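Local structure of tryptophan--tRNA ligase (Campylobacter jejuni subsp. jejuni, 3TZL) at residues Lys249-Gln252 with Ile253-Glu256. The protein probably catalyses the ATP-dependent attachment of tryptophan to its cognate tRNA, as a homodimeric class I aminoacyl-tRNA synthetase. Numbering follows the deposited sequence.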
loop_
_atom_site.group_PDB
_atom_site.type_symbol
_atom_site.label_atom_id
_atom_site.label_comp_id
_atom_site.label_asym_id
_atom_site.label_seq_id
_atom_site.Cartn_x
_atom_site.Cartn_y
_atom_site.Cartn_z
ATOM N N LYS B 249 40.813 -16.753 31.195
ATOM C CA LYS B 249 41.760 -17.528 31.978
ATOM C C LYS B 249 42.174 -16.775 33.241
ATOM O O LYS B 249 42.240 -17.362 34.326
ATOM C CB LYS B 249 42.981 -17.864 31.125
ATOM C CG LYS B 249 43.919 -18.840 31.790
ATOM C CD LYS B 249 43.150 -20.054 32.294
ATOM C CE LYS B 249 44.046 -20.928 33.149
ATOM N NZ LYS B 249 43.380 -22.191 33.599
ATOM N N GLU B 250 42.456 -15.483 33.111
ATOM C CA GLU B 250 42.814 -14.685 34.281
ATOM C C GLU B 250 41.650 -14.572 35.270
ATOM O O GLU B 250 41.860 -14.601 36.482
ATOM C CB GLU B 250 43.339 -13.306 33.875
ATOM C CG GLU B 250 44.725 -13.343 33.253
ATOM C CD GLU B 250 45.210 -11.978 32.792
ATOM O OE1 GLU B 250 44.398 -11.025 32.788
ATOM O OE2 GLU B 250 46.404 -11.867 32.429
ATOM N N LEU B 251 40.425 -14.454 34.761
ATOM C CA LEU B 251 39.247 -14.474 35.637
ATOM C C LEU B 251 39.078 -15.838 36.308
ATOM O O LEU B 251 38.827 -15.935 37.508
ATOM C CB LEU B 251 37.974 -14.111 34.871
ATOM C CG LEU B 251 36.644 -14.112 35.640
ATOM C CD1 LEU B 251 36.720 -13.183 36.834
ATOM C CD2 LEU B 251 35.521 -13.649 34.745
ATOM N N GLN B 252 39.213 -16.895 35.519
ATOM C CA GLN B 252 39.074 -18.250 36.038
ATOM C C GLN B 252 40.078 -18.543 37.146
ATOM O O GLN B 252 39.778 -19.279 38.089
ATOM C CB GLN B 252 39.229 -19.244 34.897
ATOM C CG GLN B 252 39.162 -20.698 35.300
ATOM C CD GLN B 252 39.346 -21.607 34.098
ATOM O OE1 GLN B 252 39.188 -21.171 32.942
ATOM N NE2 GLN B 252 39.686 -22.870 34.353
ATOM N N ILE B 253 41.263 -17.954 37.033
ATOM C CA ILE B 253 42.289 -18.131 38.051
ATOM C C ILE B 253 41.795 -17.466 39.324
ATOM O O ILE B 253 41.983 -17.994 40.426
ATOM C CB ILE B 253 43.630 -17.509 37.613
ATOM C CG1 ILE B 253 44.325 -18.403 36.581
ATOM C CG2 ILE B 253 44.546 -17.273 38.798
ATOM C CD1 ILE B 253 45.392 -17.682 35.768
ATOM N N ARG B 254 41.143 -16.313 39.162
ATOM C CA ARG B 254 40.604 -15.567 40.296
ATOM C C ARG B 254 39.498 -16.355 40.996
ATOM O O ARG B 254 39.422 -16.361 42.227
ATOM C CB ARG B 254 40.126 -14.178 39.852
ATOM C CG ARG B 254 41.274 -13.221 39.553
ATOM C CD ARG B 254 40.805 -11.996 38.784
ATOM N NE ARG B 254 39.917 -11.149 39.572
ATOM C CZ ARG B 254 39.277 -10.091 39.084
ATOM N NH1 ARG B 254 39.430 -9.743 37.809
ATOM N NH2 ARG B 254 38.481 -9.377 39.871
ATOM N N TYR B 255 38.668 -17.032 40.202
ATOM C CA TYR B 255 37.640 -17.939 40.720
ATOM C C TYR B 255 38.225 -19.110 41.504
ATOM O O TYR B 255 37.866 -19.330 42.661
ATOM C CB TYR B 255 36.765 -18.473 39.582
ATOM C CG TYR B 255 35.534 -17.634 39.273
ATOM C CD1 TYR B 255 34.259 -18.167 39.425
ATOM C CD2 TYR B 255 35.644 -16.314 38.827
ATOM C CE1 TYR B 255 33.131 -17.430 39.146
ATOM C CE2 TYR B 255 34.504 -15.552 38.537
ATOM C CZ TYR B 255 33.248 -16.125 38.705
ATOM O OH TYR B 255 32.095 -15.419 38.430
ATOM N N GLU B 256 39.131 -19.856 40.877
ATOM C CA GLU B 256 39.737 -21.027 41.513
ATOM C C GLU B 256 40.607 -20.678 42.725
ATOM O O GLU B 256 40.749 -21.482 43.647
ATOM C CB GLU B 256 40.538 -21.845 40.489
ATOM C CG GLU B 256 39.681 -22.421 39.361
ATOM C CD GLU B 256 40.491 -23.183 38.326
ATOM O OE1 GLU B 256 39.879 -23.784 37.416
ATOM O OE2 GLU B 256 41.734 -23.180 38.425
#
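Gln252 and Glu256, one helical turn apart, are joined by a side-chain hydrogen bond. Gln252 NE2 donates to Glu256 OE1 at 3.2 Å, and the N-H points almost straight at the oxygen (175°). The acceptor lies in the amide plane of Gln252. The amide nitrogen, however, approaches from above the carboxylate plane, and the two flat groups are turned 74° apart. The chi1 of Gln252 (178°) turns CG away from the backbone N, and the straight chain beyond it carries the amide alongside the Glu256 side chain. Lys249 NZ is 5.2 Å from Glu256 OE2; at this distance the opposite charges may attract weakly without contact.

The apolar pair is Leu251 and Tyr255, also four residues apart. Both side chains are buried and run side by side in the same direction. Leu251 CD1 packs 3.7 Å from Tyr255 CE2, and Leu251 CG also lies close to the same ring carbon. Leu251 O sits at the edge of the Tyr255 ring, near its plane.

Four backbone hydrogen bonds of the i to i+4 kind underlie these pairs. Ile253 N bonds to Lys249 O at 2.9 Å. Arg254 N makes a longer bond to Glu250 O, 3.3 Å. Tyr255 N to Leu251 O and Glu256 N to Gln252 O complete the set. Ile253 CG1 rests 3.2 Å from Lys249 O, tucked against the backbone of the preceding turn.

The eight residues form an amphipathic part of helix 245-257, away from the tryptophan and ADP pockets. Leu251 and Tyr255 face helices 234-239 and 262-276: both touch Phe236, and Tyr255 stacks on Phe265. Arg254 forms a salt bridge with Glu260 and a cation-pi contact with Tyr268 of helix 262-276.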